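Local coordinates for aryl acylamidase (bacterium CSBL00001, PDB 4YJ6), which probably hydrolyses the amide bond of aryl acylamides, as a member of the amidase signature family of enzymes, at residues 310-315 with 382-387; 321-326 with 423-428. All coordinates share one frame; numbering follows the deposited sequence.

Overall arrangement
Coming from the N-terminal side, the chain leaves strand 303-306, an outermost strand of the large mixed sheet, and runs through 310-315 into helix 315-339, which carries 321-326. Contact 1 closes when helix 368-389 brings 382-387 back against the loop. The chain then passes through strand 394-398, and contact 2 closes later, when 423-428 reaches helix 315-339 from the approach to helix 434-439. The segments alternate, so the two closures cross rather than nest. Contact 1 lies at the surface and contact 2 is buried, their centres about 17 Å apart. Q315 joins them: its NE2 probably donates to E423 O at 2.9 Å.

Contact 1. Residues 310-315 with 382-387; sequences GIPYSQ and FDCMNG
C384, on helix 368-389, puts its sulfur against G310, I311 and P312 in the loop that leads from strand 303-306 of the mixed sheet into helix 315-339. This is a loop-on-helix contact at the surface of the amidase fold, and on the helix side C384 carries nearly all of it: 63 of the 113 Å² buried between the two segments belong to this one residue. The backbones come nearest at I311 and C384, whose CA atoms are 6.3 Å apart. The tight part gathers round SG, which lies beside the cysteine's own backbone N with chi1 at -72° and leans out over the loop backbone. There it rests 3.8 Å from I311 CA, with G310 O also 3.8 Å from SG; no hydrogen bond links the two segments, so this is van der Waals packing. The side chain of I311 fills in next to it: its CG1 methylene stands 4.1 Å from both CB and SG of C384. Beyond these atoms, I311 packs on M318 of the following helix.

The other side is looser and faces solvent. G310 and P312 are both exposed; G310 still lends its carbonyl oxygen to the cluster round the sulfur, whereas P312 gives the helix segment a weaker touch. Its ring also lies on T380, one turn before C384, so the loop runs between helices 315-339 and 368-389. At the solvent side the proline ring places CD of P312 4.2 Å from C384 SG.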
# COMPACT_ATOMS: atom_id res chain seq x y z
N GLY A 310 13.04 -22.32 3.48
CA GLY A 310 14.36 -22.56 4.03
C GLY A 310 15.15 -21.31 4.41
O GLY A 310 16.39 -21.30 4.34
N ILE A 311 14.46 -20.27 4.86
CA ILE A 311 15.13 -19.03 5.29
C ILE A 311 15.97 -19.34 6.56
O ILE A 311 15.44 -19.82 7.54
CB ILE A 311 14.08 -17.97 5.63
CG1 ILE A 311 13.36 -17.50 4.34
CG2 ILE A 311 14.74 -16.79 6.33
CD1 ILE A 311 12.09 -16.66 4.63
N PRO A 312 17.29 -19.08 6.52
CA PRO A 312 18.14 -19.49 7.65
C PRO A 312 18.34 -18.42 8.72
O PRO A 312 19.02 -18.65 9.74
CB PRO A 312 19.47 -19.81 6.98
CG PRO A 312 19.52 -18.80 5.85
CD PRO A 312 18.09 -18.73 5.33
N TYR A 313 17.74 -17.27 8.50
CA TYR A 313 17.76 -16.18 9.48
C TYR A 313 16.51 -16.25 10.34
O TYR A 313 15.47 -16.73 9.90
CB TYR A 313 17.80 -14.82 8.73
CG TYR A 313 19.14 -14.55 8.09
CD1 TYR A 313 19.40 -14.90 6.75
CD2 TYR A 313 20.15 -13.92 8.81
CE1 TYR A 313 20.67 -14.64 6.16
CE2 TYR A 313 21.41 -13.63 8.23
CZ TYR A 313 21.65 -14.00 6.91
OH TYR A 313 22.91 -13.72 6.38
N SER A 314 16.58 -15.75 11.57
CA SER A 314 15.38 -15.62 12.39
C SER A 314 14.57 -14.41 11.93
O SER A 314 15.10 -13.48 11.31
CB SER A 314 15.74 -15.42 13.87
OG SER A 314 16.32 -14.14 14.04
N GLN A 315 13.29 -14.40 12.26
CA GLN A 315 12.48 -13.23 11.93
C GLN A 315 12.96 -11.92 12.61
O GLN A 315 12.86 -10.85 12.02
CB GLN A 315 11.01 -13.51 12.17
CG GLN A 315 10.66 -13.94 13.61
CD GLN A 315 10.26 -12.76 14.47
OE1 GLN A 315 10.26 -11.63 14.03
NE2 GLN A 315 9.87 -13.03 15.72
N PHE A 382 16.19 -13.17 -0.97
CA PHE A 382 15.97 -13.16 -2.40
C PHE A 382 16.17 -14.55 -2.98
O PHE A 382 15.33 -15.03 -3.73
CB PHE A 382 16.95 -12.12 -2.97
CG PHE A 382 17.10 -12.10 -4.47
CD1 PHE A 382 16.09 -11.63 -5.30
CD2 PHE A 382 18.34 -12.42 -5.04
CE1 PHE A 382 16.30 -11.53 -6.71
CE2 PHE A 382 18.56 -12.30 -6.44
CZ PHE A 382 17.53 -11.85 -7.27
N ASP A 383 17.26 -15.24 -2.61
CA ASP A 383 17.53 -16.53 -3.22
C ASP A 383 16.55 -17.59 -2.69
O ASP A 383 16.21 -18.53 -3.41
CB ASP A 383 18.98 -16.97 -2.96
CG ASP A 383 19.95 -16.42 -3.99
OD1 ASP A 383 19.49 -16.04 -5.09
OD2 ASP A 383 21.15 -16.36 -3.70
N CYS A 384 16.04 -17.41 -1.47
CA CYS A 384 15.03 -18.36 -0.95
C CYS A 384 13.75 -18.19 -1.74
O CYS A 384 13.10 -19.16 -2.10
CB CYS A 384 14.75 -18.13 0.53
SG CYS A 384 16.14 -18.66 1.62
N MSE A 385 13.39 -16.95 -2.05
CA MSE A 385 12.22 -16.74 -2.91
C MSE A 385 12.45 -17.35 -4.29
O MSE A 385 11.56 -18.02 -4.85
CB MSE A 385 11.99 -15.25 -3.12
CG MSE A 385 11.38 -14.63 -1.96
SE MSE A 385 9.50 -15.20 -1.85
CE MSE A 385 9.16 -14.17 -0.22
N ASN A 386 13.63 -17.12 -4.84
CA ASN A 386 13.94 -17.63 -6.17
C ASN A 386 13.86 -19.17 -6.20
O ASN A 386 13.47 -19.75 -7.21
CB ASN A 386 15.34 -17.20 -6.61
CG ASN A 386 15.40 -15.73 -7.05
OD1 ASN A 386 16.43 -15.05 -6.89
ND2 ASN A 386 14.31 -15.24 -7.55
N GLY A 387 14.25 -19.81 -5.11
CA GLY A 387 14.19 -21.27 -5.05
C GLY A 387 12.75 -21.76 -5.19
O GLY A 387 12.50 -22.81 -5.78

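Contact 2. Residues 321-326 with 423-428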
# COMPACT_ATOMS: atom_id res chain seq x y z
N ALA A 321 17.30 -5.99 10.22
CA ALA A 321 17.98 -5.58 8.98
C ALA A 321 17.09 -4.64 8.19
O ALA A 321 17.55 -3.62 7.66
CB ALA A 321 18.32 -6.81 8.10
N TRP A 322 15.80 -4.97 8.09
CA TRP A 322 14.86 -4.03 7.41
C TRP A 322 14.85 -2.65 8.05
O TRP A 322 14.95 -1.62 7.36
CB TRP A 322 13.43 -4.60 7.46
CG TRP A 322 12.44 -3.73 6.66
CD1 TRP A 322 12.15 -3.83 5.31
CD2 TRP A 322 11.63 -2.67 7.16
NE1 TRP A 322 11.22 -2.89 4.97
CE2 TRP A 322 10.88 -2.16 6.08
CE3 TRP A 322 11.48 -2.07 8.43
CZ2 TRP A 322 9.99 -1.10 6.23
CZ3 TRP A 322 10.61 -1.03 8.58
CH2 TRP A 322 9.86 -0.53 7.48
N CYS A 323 14.78 -2.61 9.38
CA CYS A 323 14.77 -1.33 10.08
C CYS A 323 16.03 -0.54 9.82
O CYS A 323 15.97 0.68 9.61
CB CYS A 323 14.60 -1.53 11.60
SG CYS A 323 12.92 -2.05 12.07
N ARG A 324 17.19 -1.19 9.84
CA ARG A 324 18.41 -0.46 9.54
C ARG A 324 18.43 0.04 8.09
O ARG A 324 18.86 1.16 7.82
CB ARG A 324 19.64 -1.35 9.79
CG ARG A 324 19.97 -1.51 11.30
CD ARG A 324 21.31 -2.22 11.49
NE ARG A 324 21.24 -3.61 11.01
CZ ARG A 324 20.92 -4.67 11.74
NH1 ARG A 324 20.63 -4.56 13.06
NH2 ARG A 324 20.86 -5.86 11.16
N MSE A 325 17.99 -0.80 7.14
CA MSE A 325 17.98 -0.37 5.74
C MSE A 325 17.08 0.83 5.48
O MSE A 325 17.44 1.72 4.71
CB MSE A 325 17.57 -1.55 4.85
CG MSE A 325 18.66 -2.52 4.81
SE MSE A 325 17.89 -4.13 4.03
CE MSE A 325 17.45 -3.51 2.30
N ILE A 326 15.90 0.86 6.10
CA ILE A 326 14.99 2.01 5.97
C ILE A 326 15.54 3.23 6.71
O ILE A 326 15.38 4.39 6.30
CB ILE A 326 13.59 1.65 6.57
CG1 ILE A 326 12.91 0.60 5.68
CG2 ILE A 326 12.70 2.93 6.74
CD1 ILE A 326 12.19 1.22 4.45
N GLU A 423 8.49 -13.10 20.89
CA GLU A 423 8.73 -11.67 20.73
C GLU A 423 8.77 -11.35 19.25
O GLU A 423 9.36 -12.10 18.47
CB GLU A 423 10.06 -11.25 21.36
CG GLU A 423 10.05 -11.14 22.89
CD GLU A 423 9.10 -10.04 23.37
OE1 GLU A 423 9.32 -8.83 23.07
OE2 GLU A 423 8.10 -10.43 24.02
N ILE A 424 8.23 -10.19 18.90
CA ILE A 424 8.24 -9.76 17.50
C ILE A 424 8.28 -8.24 17.52
O ILE A 424 7.74 -7.59 18.43
CB ILE A 424 7.01 -10.32 16.75
CG1 ILE A 424 7.17 -10.15 15.23
CG2 ILE A 424 5.68 -9.70 17.21
CD1 ILE A 424 6.27 -11.15 14.46
N ASP A 425 8.98 -7.67 16.53
CA ASP A 425 9.09 -6.22 16.45
C ASP A 425 7.70 -5.59 16.20
O ASP A 425 6.98 -5.95 15.26
CB ASP A 425 10.04 -5.85 15.31
CG ASP A 425 10.28 -4.36 15.21
OD1 ASP A 425 9.39 -3.66 14.71
OD2 ASP A 425 11.35 -3.88 15.64
N PRO A 426 7.29 -4.67 17.08
CA PRO A 426 5.92 -4.17 17.01
C PRO A 426 5.71 -3.18 15.87
O PRO A 426 4.55 -2.93 15.52
CB PRO A 426 5.74 -3.47 18.36
CG PRO A 426 7.08 -3.01 18.72
CD PRO A 426 8.01 -4.10 18.23
N LEU A 427 6.79 -2.65 15.31
CA LEU A 427 6.64 -1.71 14.18
C LEU A 427 6.42 -2.47 12.88
O LEU A 427 5.55 -2.12 12.09
CB LEU A 427 7.89 -0.84 14.01
CG LEU A 427 8.41 -0.10 15.25
CD1 LEU A 427 9.58 0.79 14.84
CD2 LEU A 427 7.28 0.73 15.90
N ILE A 428 7.20 -3.52 12.64
CA ILE A 428 7.18 -4.12 11.31
C ILE A 428 7.32 -5.65 11.35
O ILE A 428 7.18 -6.31 10.34
CB ILE A 428 8.33 -3.54 10.45
CG1 ILE A 428 8.07 -3.70 8.95
CG2 ILE A 428 9.65 -4.21 10.78
CD1 ILE A 428 6.88 -2.85 8.43
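I428 lies across one face of the W322 indole, the two side chains crossing at about a right angle. Starting at the branch point, I428 CB sits 3.9 Å from W322 CZ3. One arm, CG2, drops to 3.7 Å from W322 CE3 and also meets C323 SG, at 4.1 Å. The other arm has CG1 anti to the backbone N (chi1 -158°), which carries it over the six-membered ring: CG1 is 3.8 Å from the W322 ring centroid and 13° off the normal, a CH-pi contact. At the tip, CD1 reaches W322 CH2 at 3.9 Å. The backbone that presents I428 is folded round D425. Its OD1 takes L427 N at 2.9 Å from above the carboxylate plane, the more bent of two bonds (132° at the hydrogen), which makes an Asx turn. The same OD1 receives I428 N at 3.0 Å on its anti side, completing an Asx motif, so one oxygen holds the backbone N-H groups of both L427 and I428. The indole itself is sandwiched, with I326 CG1 over its opposite face and C323 SG in plane at its edge. Its NE1 donates to G184 O, and a phosphate ion, probably from the crystallisation liquor, lies about 4 Å from the W322 side chain.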